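Local coordinates for putative tryptophan halogenase (Xanthomonas campestris pv. campestris, PDB 6Y1W), which probably uses reduced FAD, oxygen and halide to halogenate an aromatic substrate, as flavin-dependent halogenases do, at residues T87-E95 / R102-H110; A246-V257 / G309-F320. All coordinates share one frame; numbering follows the deposited sequence.

Both contacts reach one mixed beta sheet and lie at its opposite borders. From the N terminus, T87-E95 starts in a small antiparallel sheet with strand 87-89 and passes into the large one at G91; with R102-H110 it closes contact 1, a tight hairpin of strands 91-99 and 102-107, the latter outermost on that side. Much later, A246-V257 meets G309-F320 in contact 2, closing a 51-residue loop with helix 296-306; strand 316-319 ends the sheet there. The loops follow in series, neither nested nor crossed, and the centres of contact 1 and contact 2 are about 22 Å apart. Strands 263-268, 272-278 and 283-289, all within the loop of contact 2, fill the sheet between strand 91-99 and strand 248-254.

Contact 1: T87-E95 / R102-H110; sequences TFKVGIAFE and RHYIHSFGH. With BUD ((2S,3S)-butane-2,3-diol), chain H.
F94 and Y104 form a hydrogen-bonded pair in an antiparallel beta hairpin, their rings on the same face. The rings lie near parallel, 14° apart, but slid until they barely overlap. Instead, F94 CB sits over the tyrosine face, 3.5 Å from Y104 CE1, and Y104 OH comes over the face of F94, 3.6 Å from F94 CG. Y104 CG stands between its backbone N and carbonyl carbon (chi1 72°), which turns the ring in against the partner strand; Q452 holds the hydroxyl. H106 CB abuts the F94 ring edge, 3.7 Å from F94 CE2. The imidazole leads away, its rotation fixed by E347 at ND1 and S444 at NE2; E347 is a predicted tryptophan-binding residue. Near the turn, E95 CG lies over the H103 ring, while the E95 carboxylate is salt-bridged to R267. At the other end, F108 N is hydrogen-bonded to V90 O at 3.0 Å. The F108 ring meets K89 O in its plane, 3.4 Å from CE2, and crosses the extended side chain of K89, the predicted catalytic lysine, whose NZ bonds to S348 and the T62 carbonyl. A butanediol rests beside H106 and F108, its C1 3.9 Å from F108 CE1.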
loop_
_atom_site.group_PDB
_atom_site.type_symbol
_atom_site.label_atom_id
_atom_site.label_comp_id
_atom_site.label_asym_id
_atom_site.label_seq_id
_atom_site.Cartn_x
_atom_site.Cartn_y
_atom_site.Cartn_z
ATOM N N THR A 87 -3.620 22.331 -20.782
ATOM C CA THR A 87 -3.911 21.276 -21.747
ATOM C C THR A 87 -3.843 19.928 -21.040
ATOM O O THR A 87 -3.436 19.833 -19.879
ATOM C CB THR A 87 -2.924 21.288 -22.948
ATOM O OG1 THR A 87 -1.604 20.981 -22.479
ATOM C CG2 THR A 87 -2.893 22.699 -23.655
ATOM N N PHE A 88 -4.216 18.875 -21.748
ATOM C CA PHE A 88 -4.159 17.547 -21.154
ATOM C C PHE A 88 -2.807 16.880 -21.385
ATOM O O PHE A 88 -2.122 17.124 -22.390
ATOM C CB PHE A 88 -5.285 16.657 -21.707
ATOM C CG PHE A 88 -6.648 17.102 -21.274
ATOM C CD1 PHE A 88 -7.128 16.772 -19.989
ATOM C CD2 PHE A 88 -7.446 17.875 -22.100
ATOM C CE1 PHE A 88 -8.374 17.210 -19.550
ATOM C CE2 PHE A 88 -8.707 18.318 -21.650
ATOM C CZ PHE A 88 -9.160 17.984 -20.387
ATOM N N LYS A 89 -2.446 16.002 -20.438
ATOM C CA LYS A 89 -1.192 15.261 -20.493
ATOM C C LYS A 89 -1.483 13.798 -20.257
ATOM O O LYS A 89 -2.146 13.469 -19.274
ATOM C CB LYS A 89 -0.231 15.768 -19.397
ATOM C CG LYS A 89 1.060 14.945 -19.306
ATOM C CD LYS A 89 1.882 15.397 -18.112
ATOM C CE LYS A 89 3.076 14.422 -17.902
ATOM N NZ LYS A 89 3.636 14.594 -16.484
ATOM N N VAL A 90 -0.979 12.920 -21.142
ATOM C CA VAL A 90 -1.119 11.476 -20.937
ATOM C C VAL A 90 0.216 10.772 -20.751
ATOM O O VAL A 90 0.229 9.549 -20.556
ATOM C CB VAL A 90 -1.916 10.808 -22.074
ATOM C CG1 VAL A 90 -3.338 11.349 -22.114
ATOM C CG2 VAL A 90 -1.210 11.035 -23.427
ATOM N N GLY A 91 1.340 11.489 -20.800
ATOM C CA GLY A 91 2.618 10.812 -20.644
ATOM C C GLY A 91 3.769 11.763 -20.917
ATOM O O GLY A 91 3.575 12.960 -21.166
ATOM N N ILE A 92 4.985 11.192 -20.880
ATOM C CA ILE A 92 6.240 11.906 -21.122
ATOM C C ILE A 92 6.990 11.151 -22.215
ATOM O O ILE A 92 7.197 9.929 -22.099
ATOM C CB ILE A 92 7.133 11.967 -19.868
ATOM C CG1 ILE A 92 6.378 12.681 -18.726
ATOM C CG2 ILE A 92 8.429 12.714 -20.135
ATOM C CD1 ILE A 92 7.150 12.750 -17.398
ATOM N N ALA A 93 7.434 11.869 -23.252
ATOM C CA ALA A 93 8.254 11.249 -24.288
ATOM C C ALA A 93 9.716 11.417 -23.910
ATOM O O ALA A 93 10.221 12.554 -23.822
ATOM C CB ALA A 93 7.956 11.864 -25.658
ATOM N N PHE A 94 10.388 10.284 -23.649
ATOM C CA PHE A 94 11.792 10.292 -23.244
ATOM C C PHE A 94 12.650 10.041 -24.467
ATOM O O PHE A 94 12.675 8.926 -24.991
ATOM C CB PHE A 94 12.050 9.229 -22.176
ATOM C CG PHE A 94 11.610 9.673 -20.806
ATOM C CD1 PHE A 94 12.452 10.507 -20.054
ATOM C CD2 PHE A 94 10.343 9.375 -20.316
ATOM C CE1 PHE A 94 12.039 11.002 -18.784
ATOM C CE2 PHE A 94 9.937 9.842 -19.033
ATOM C CZ PHE A 94 10.780 10.673 -18.289
ATOM N N GLU A 95 13.323 11.081 -24.928
ATOM C CA GLU A 95 14.169 11.011 -26.121
ATOM C C GLU A 95 15.644 11.026 -25.737
ATOM O O GLU A 95 16.080 11.872 -24.943
ATOM C CB GLU A 95 13.839 12.171 -27.056
ATOM C CG GLU A 95 12.433 12.116 -27.604
ATOM C CD GLU A 95 12.091 13.271 -28.525
ATOM O OE1 GLU A 95 12.858 14.252 -28.571
ATOM O OE2 GLU A 95 11.054 13.175 -29.222
ATOM N N ARG A 102 17.463 6.612 -29.495
ATOM C CA ARG A 102 16.567 5.564 -29.024
ATOM C C ARG A 102 15.623 6.175 -28.013
ATOM O O ARG A 102 16.062 6.598 -26.936
ATOM C CB ARG A 102 17.329 4.398 -28.402
ATOM C CG ARG A 102 18.268 3.778 -29.453
ATOM C CD ARG A 102 18.850 2.474 -29.011
ATOM N NE ARG A 102 17.876 1.371 -29.112
ATOM C CZ ARG A 102 18.206 0.101 -28.902
ATOM N NH1 ARG A 102 19.469 -0.208 -28.587
ATOM N NH2 ARG A 102 17.284 -0.853 -28.997
ATOM N N HIS A 103 14.339 6.162 -28.345
ATOM C CA HIS A 103 13.299 6.897 -27.631
ATOM C C HIS A 103 12.223 5.947 -27.134
ATOM O O HIS A 103 12.077 4.833 -27.622
ATOM C CB HIS A 103 12.666 7.945 -28.560
ATOM C CG HIS A 103 13.671 8.717 -29.337
ATOM N ND1 HIS A 103 14.770 9.308 -28.743
ATOM C CD2 HIS A 103 13.793 8.940 -30.667
ATOM C CE1 HIS A 103 15.487 9.924 -29.668
ATOM N NE2 HIS A 103 14.922 9.703 -30.844
ATOM N N TYR A 104 11.456 6.400 -26.147
ATOM C CA TYR A 104 10.282 5.647 -25.703
ATOM C C TYR A 104 9.361 6.626 -24.989
ATOM O O TYR A 104 9.721 7.784 -24.765
ATOM C CB TYR A 104 10.666 4.465 -24.759
ATOM C CG TYR A 104 11.117 4.936 -23.369
ATOM C CD1 TYR A 104 12.416 5.417 -23.139
ATOM C CD2 TYR A 104 10.232 4.935 -22.305
ATOM C CE1 TYR A 104 12.808 5.873 -21.902
ATOM C CE2 TYR A 104 10.611 5.402 -21.072
ATOM C CZ TYR A 104 11.893 5.866 -20.861
ATOM O OH TYR A 104 12.282 6.344 -19.612
ATOM N N ILE A 105 8.170 6.144 -24.627
ATOM C CA ILE A 105 7.192 6.949 -23.883
ATOM C C ILE A 105 6.900 6.280 -22.546
ATOM O O ILE A 105 6.667 5.060 -22.481
ATOM C CB ILE A 105 5.882 7.130 -24.688
ATOM C CG1 ILE A 105 6.165 7.957 -25.948
ATOM C CG2 ILE A 105 4.784 7.824 -23.847
ATOM C CD1 ILE A 105 5.001 7.840 -26.967
ATOM N N HIS A 106 6.879 7.103 -21.485
ATOM C CA HIS A 106 6.409 6.706 -20.167
ATOM C C HIS A 106 5.027 7.323 -20.022
ATOM O O HIS A 106 4.908 8.529 -19.786
ATOM C CB HIS A 106 7.345 7.224 -19.082
ATOM C CG HIS A 106 6.870 6.938 -17.694
ATOM N ND1 HIS A 106 7.398 7.570 -16.589
ATOM C CD2 HIS A 106 5.892 6.119 -17.240
ATOM C CE1 HIS A 106 6.773 7.137 -15.505
ATOM N NE2 HIS A 106 5.847 6.270 -15.872
ATOM N N SER A 107 3.994 6.495 -20.120
ATOM C CA SER A 107 2.627 7.011 -20.110
ATOM C C SER A 107 1.965 6.692 -18.786
ATOM O O SER A 107 2.451 5.876 -17.998
ATOM C CB SER A 107 1.800 6.413 -21.261
ATOM O OG SER A 107 1.485 5.049 -21.009
ATOM N N PHE A 108 0.820 7.332 -18.557
ATOM C CA PHE A 108 -0.086 6.884 -17.514
ATOM C C PHE A 108 -0.788 5.612 -17.966
ATOM O O PHE A 108 -0.519 5.067 -19.043
ATOM C CB PHE A 108 -1.091 7.990 -17.177
ATOM C CG PHE A 108 -0.444 9.305 -16.818
ATOM C CD1 PHE A 108 0.639 9.343 -15.942
ATOM C CD2 PHE A 108 -0.917 10.495 -17.368
ATOM C CE1 PHE A 108 1.239 10.566 -15.612
ATOM C CE2 PHE A 108 -0.310 11.712 -17.058
ATOM C CZ PHE A 108 0.742 11.756 -16.179
ATOM N N GLY A 109 -1.670 5.089 -17.131
ATOM C CA GLY A 109 -2.418 3.901 -17.525
ATOM C C GLY A 109 -1.678 2.600 -17.245
ATOM O O GLY A 109 -0.803 2.527 -16.393
ATOM N N HIS A 110 -2.069 1.551 -17.970
ATOM C CA HIS A 110 -1.511 0.224 -17.750
ATOM C C HIS A 110 -1.325 -0.401 -19.116
ATOM O O HIS A 110 -2.132 -0.184 -20.020
ATOM C CB HIS A 110 -2.423 -0.665 -16.891
ATOM C CG HIS A 110 -1.746 -1.903 -16.369
ATOM N ND1 HIS A 110 -0.856 -1.883 -15.310
ATOM C CD2 HIS A 110 -1.811 -3.195 -16.780
ATOM C CE1 HIS A 110 -0.407 -3.106 -15.086
ATOM N NE2 HIS A 110 -0.972 -3.923 -15.965
HETATM C C1 BUD H . 2.334 9.413 -12.045
HETATM O O1 BUD H . 4.024 8.220 -13.211
HETATM C C2 BUD H . 3.221 8.167 -12.055
HETATM O O2 BUD H . 3.107 5.711 -11.995
HETATM C C3 BUD H . 2.348 6.908 -12.077
HETATM C C4 BUD H . 1.374 6.964 -10.894
HETATM O O HOH W 1 15.084 7.262 -24.518
#

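Contact 2: A246-V257 / G309-F320; sequences ADSALAVQTESV and GRALTTPRALRF. With BUD ((2S,3S)-butane-2,3-diol), chain K.
A249 pairs with L318, and A251 with R316, through reciprocal backbone hydrogen bonds, making strands 248-254 and 316-319 an antiparallel pair, their N-to-C directions 155° apart, at the border of the sheet. A classic beta bulge at D247 and S248, both facing Y289, marks the other side of strand 248-254. Beyond A251 the register shifts by two, and a side chain takes over: Q253 N donates almost straight (176°) to T313 OG1 at 3.0 Å. That hydroxyl donates to a water that also bridges A251 O and T314 O. Backbone pairing resumes, L312 N to Q253 O and E255 N to R310 O.

R310 grips the E255 carboxylate side-on, NH2 reaching the syn lone pair of OE1 at 3.0 Å and NE reaching OE2 at 2.9 Å. R310 N approaches OE2 from the same face of the carboxylate as NE, giving this oxygen two donors. At the far end, the F320 ring lays one face over D247 C, while A249 CB meets its edge, 3.7 Å from F320 CE2. R319 folds back, bent at two torsions; D247 O takes the backbone bond from F320 N and a weak one from R319 NE. D247 OD2, hydrogen-bonded to S291, makes only a long salt bridge to R319 NH1 (3.7 Å), well out of the guanidinium plane, no N-H aimed at it. In the loop between the paired regions, T314 N donates to butanediol O2 at 2.9 Å.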
loop_
_atom_site.group_PDB
_atom_site.type_symbol
_atom_site.label_atom_id
_atom_site.label_comp_id
_atom_site.label_asym_id
_atom_site.label_seq_id
_atom_site.Cartn_x
_atom_site.Cartn_y
_atom_site.Cartn_z
ATOM N N ALA A 246 22.308 17.250 -11.796
ATOM C CA ALA A 246 21.770 18.536 -12.254
ATOM C C ALA A 246 21.616 19.531 -11.110
ATOM O O ALA A 246 21.256 19.166 -9.992
ATOM C CB ALA A 246 20.414 18.291 -12.917
ATOM N N ASP A 247 21.907 20.796 -11.403
ATOM C CA ASP A 247 21.811 21.837 -10.383
ATOM C C ASP A 247 21.458 23.181 -11.000
ATOM O O ASP A 247 21.401 24.179 -10.263
ATOM C CB ASP A 247 23.129 21.948 -9.607
ATOM C CG ASP A 247 24.308 22.368 -10.492
ATOM O OD1 ASP A 247 24.137 22.672 -11.687
ATOM O OD2 ASP A 247 25.453 22.373 -9.990
ATOM N N SER A 248 21.129 23.224 -12.296
ATOM C CA SER A 248 20.918 24.479 -12.996
ATOM C C SER A 248 19.820 24.290 -14.043
ATOM O O SER A 248 19.637 23.193 -14.570
ATOM C CB SER A 248 22.195 24.920 -13.712
ATOM O OG SER A 248 23.292 25.053 -12.802
ATOM N N ALA A 249 19.131 25.383 -14.368
ATOM C CA ALA A 249 18.232 25.323 -15.509
ATOM C C ALA A 249 18.172 26.690 -16.182
ATOM O O ALA A 249 18.428 27.733 -15.563
ATOM C CB ALA A 249 16.820 24.900 -15.112
ATOM N N LEU A 250 17.810 26.672 -17.462
ATOM C CA LEU A 250 17.442 27.883 -18.191
ATOM C C LEU A 250 16.055 27.639 -18.765
ATOM O O LEU A 250 15.840 26.591 -19.378
ATOM C CB LEU A 250 18.394 28.150 -19.368
ATOM C CG LEU A 250 19.728 28.806 -19.067
ATOM C CD1 LEU A 250 20.683 28.627 -20.261
ATOM C CD2 LEU A 250 19.508 30.291 -18.716
ATOM N N ALA A 251 15.133 28.601 -18.610
ATOM C CA ALA A 251 13.757 28.372 -19.046
ATOM C C ALA A 251 13.309 29.491 -19.978
ATOM O O ALA A 251 13.702 30.647 -19.805
ATOM C CB ALA A 251 12.801 28.270 -17.847
ATOM N N VAL A 252 12.490 29.147 -20.969
ATOM C CA VAL A 252 12.035 30.152 -21.946
ATOM C C VAL A 252 10.722 29.680 -22.556
ATOM O O VAL A 252 10.555 28.494 -22.860
ATOM C CB VAL A 252 13.095 30.388 -23.045
ATOM C CG1 VAL A 252 13.283 29.115 -23.914
ATOM C CG2 VAL A 252 12.700 31.607 -23.934
ATOM N N GLN A 253 9.813 30.631 -22.800
ATOM C CA GLN A 253 8.563 30.327 -23.469
ATOM C C GLN A 253 8.693 30.622 -24.958
ATOM O O GLN A 253 9.415 31.529 -25.373
ATOM C CB GLN A 253 7.398 31.129 -22.842
ATOM C CG GLN A 253 7.274 30.984 -21.315
ATOM C CD GLN A 253 7.041 29.509 -20.822
ATOM O OE1 GLN A 253 5.964 28.940 -21.015
ATOM N NE2 GLN A 253 8.055 28.913 -20.172
ATOM N N THR A 254 8.007 29.833 -25.767
ATOM C CA THR A 254 8.019 30.075 -27.207
ATOM C C THR A 254 6.592 30.080 -27.719
ATOM O O THR A 254 5.685 29.516 -27.108
ATOM C CB THR A 254 8.828 29.021 -27.991
ATOM O OG1 THR A 254 8.397 27.689 -27.617
ATOM C CG2 THR A 254 10.335 29.185 -27.741
ATOM N N GLU A 255 6.389 30.688 -28.894
ATOM C CA GLU A 255 5.056 30.581 -29.463
ATOM C C GLU A 255 4.771 29.146 -29.928
ATOM O O GLU A 255 5.677 28.363 -30.259
ATOM C CB GLU A 255 4.876 31.575 -30.630
ATOM C CG GLU A 255 5.719 31.269 -31.769
ATOM C CD GLU A 255 5.882 32.463 -32.742
ATOM O OE1 GLU A 255 5.056 33.425 -32.753
ATOM O OE2 GLU A 255 6.858 32.405 -33.501
ATOM N N SER A 256 3.490 28.803 -29.940
ATOM C CA SER A 256 3.064 27.535 -30.510
ATOM C C SER A 256 3.313 27.524 -32.017
ATOM O O SER A 256 3.139 28.542 -32.700
ATOM C CB SER A 256 1.580 27.321 -30.236
ATOM O OG SER A 256 1.293 27.545 -28.858
ATOM N N VAL A 257 3.711 26.366 -32.535
ATOM C CA VAL A 257 3.921 26.194 -33.968
ATOM C C VAL A 257 2.973 25.168 -34.557
ATOM O O VAL A 257 3.126 24.781 -35.719
ATOM C CB VAL A 257 5.377 25.821 -34.289
ATOM C CG1 VAL A 257 6.302 26.938 -33.863
ATOM C CG2 VAL A 257 5.771 24.493 -33.658
ATOM N N GLY A 309 9.758 27.931 -32.957
ATOM C CA GLY A 309 9.009 29.157 -32.800
ATOM C C GLY A 309 9.823 30.255 -32.137
ATOM O O GLY A 309 10.855 30.024 -31.496
ATOM N N ARG A 310 9.323 31.479 -32.263
ATOM C CA ARG A 310 10.037 32.588 -31.649
ATOM C C ARG A 310 9.878 32.554 -30.128
ATOM O O ARG A 310 8.838 32.150 -29.590
ATOM C CB ARG A 310 9.507 33.922 -32.180
ATOM C CG ARG A 310 9.881 34.135 -33.664
ATOM C CD ARG A 310 9.109 35.300 -34.286
ATOM N NE ARG A 310 7.672 35.052 -34.296
ATOM C CZ ARG A 310 6.755 35.900 -34.772
ATOM N NH1 ARG A 310 7.132 37.071 -35.282
ATOM N NH2 ARG A 310 5.479 35.572 -34.745
ATOM N N ALA A 311 10.912 33.015 -29.442
ATOM C CA ALA A 311 10.841 33.161 -27.993
ATOM C C ALA A 311 9.878 34.271 -27.605
ATOM O O ALA A 311 9.895 35.372 -28.180
ATOM C CB ALA A 311 12.225 33.471 -27.430
ATOM N N LEU A 312 9.091 34.024 -26.549
ATOM C CA LEU A 312 8.131 34.983 -26.016
ATOM C C LEU A 312 8.625 35.641 -24.744
ATOM O O LEU A 312 8.007 36.605 -24.288
ATOM C CB LEU A 312 6.785 34.301 -25.700
ATOM C CG LEU A 312 6.116 33.777 -26.936
ATOM C CD1 LEU A 312 4.792 33.097 -26.569
ATOM C CD2 LEU A 312 5.826 34.931 -27.855
ATOM N N THR A 313 9.691 35.096 -24.136
ATOM C CA THR A 313 10.288 35.616 -22.906
ATOM C C THR A 313 11.804 35.619 -23.065
ATOM O O THR A 313 12.358 34.975 -23.966
ATOM C CB THR A 313 9.876 34.778 -21.675
ATOM O OG1 THR A 313 10.316 33.421 -21.842
ATOM C CG2 THR A 313 8.335 34.789 -21.495
ATOM N N THR A 314 12.464 36.410 -22.224
ATOM C CA THR A 314 13.923 36.278 -22.105
ATOM C C THR A 314 14.249 35.077 -21.215
ATOM O O THR A 314 13.689 34.963 -20.111
ATOM C CB THR A 314 14.500 37.557 -21.497
ATOM O OG1 THR A 314 14.297 38.629 -22.423
ATOM C CG2 THR A 314 16.013 37.418 -21.228
ATOM N N PRO A 315 15.200 34.227 -21.603
ATOM C CA PRO A 315 15.494 33.038 -20.797
ATOM C C PRO A 315 15.861 33.426 -19.378
ATOM O O PRO A 315 16.542 34.427 -19.137
ATOM C CB PRO A 315 16.667 32.390 -21.541
ATOM C CG PRO A 315 16.500 32.814 -22.932
ATOM C CD PRO A 315 15.934 34.217 -22.877
ATOM N N ARG A 316 15.343 32.657 -18.436
ATOM C CA ARG A 316 15.551 32.858 -17.014
ATOM C C ARG A 316 16.422 31.736 -16.482
ATOM O O ARG A 316 16.159 30.565 -16.772
ATOM C CB ARG A 316 14.218 32.869 -16.265
ATOM C CG ARG A 316 13.543 34.234 -16.213
ATOM C CD ARG A 316 14.584 35.339 -16.275
ATOM N NE ARG A 316 14.048 36.669 -15.994
ATOM C CZ ARG A 316 13.239 37.365 -16.794
ATOM N NH1 ARG A 316 12.827 36.884 -17.975
ATOM N NH2 ARG A 316 12.847 38.567 -16.402
ATOM N N ALA A 317 17.429 32.092 -15.687
ATOM C CA ALA A 317 18.343 31.118 -15.096
ATOM C C ALA A 317 17.907 30.741 -13.691
ATOM O O ALA A 317 17.488 31.594 -12.902
ATOM C CB ALA A 317 19.767 31.675 -15.062
ATOM N N LEU A 318 17.989 29.454 -13.384
ATOM C CA LEU A 318 17.520 28.911 -12.118
ATOM C C LEU A 318 18.607 28.011 -11.550
ATOM O O LEU A 318 19.368 27.400 -12.312
ATOM C CB LEU A 318 16.250 28.082 -12.313
ATOM C CG LEU A 318 15.285 28.596 -13.392
ATOM C CD1 LEU A 318 14.169 27.592 -13.719
ATOM C CD2 LEU A 318 14.706 29.923 -12.942
ATOM N N ARG A 319 18.683 27.948 -10.218
ATOM C CA ARG A 319 19.581 27.037 -9.517
ATOM C C ARG A 319 18.782 26.178 -8.543
ATOM O O ARG A 319 17.749 26.597 -8.012
ATOM C CB ARG A 319 20.697 27.768 -8.724
ATOM C CG ARG A 319 21.808 28.359 -9.606
ATOM C CD ARG A 319 22.497 27.268 -10.430
ATOM N NE ARG A 319 23.306 26.360 -9.606
ATOM C CZ ARG A 319 24.578 26.589 -9.273
ATOM N NH1 ARG A 319 25.242 25.724 -8.505
ATOM N NH2 ARG A 319 25.182 27.700 -9.685
ATOM N N PHE A 320 19.278 24.974 -8.283
ATOM C CA PHE A 320 18.587 24.082 -7.354
ATOM C C PHE A 320 19.552 22.961 -7.004
ATOM O O PHE A 320 20.630 22.850 -7.588
ATOM C CB PHE A 320 17.303 23.523 -7.964
ATOM C CG PHE A 320 17.476 23.030 -9.365
ATOM C CD1 PHE A 320 18.119 21.838 -9.609
ATOM C CD2 PHE A 320 16.996 23.778 -10.443
ATOM C CE1 PHE A 320 18.259 21.373 -10.925
ATOM C CE2 PHE A 320 17.152 23.347 -11.727
ATOM C CZ PHE A 320 17.800 22.139 -11.970
HETATM C C1 BUD K . 7.375 38.905 -19.292
HETATM O O1 BUD K . 7.928 38.920 -21.653
HETATM C C2 BUD K . 8.477 38.921 -20.346
HETATM O O2 BUD K . 10.746 38.107 -20.701
HETATM C C3 BUD K . 9.500 37.798 -20.175
HETATM C C4 BUD K . 9.766 37.401 -18.750
HETATM O O HOH W 2 11.611 32.953 -19.491
#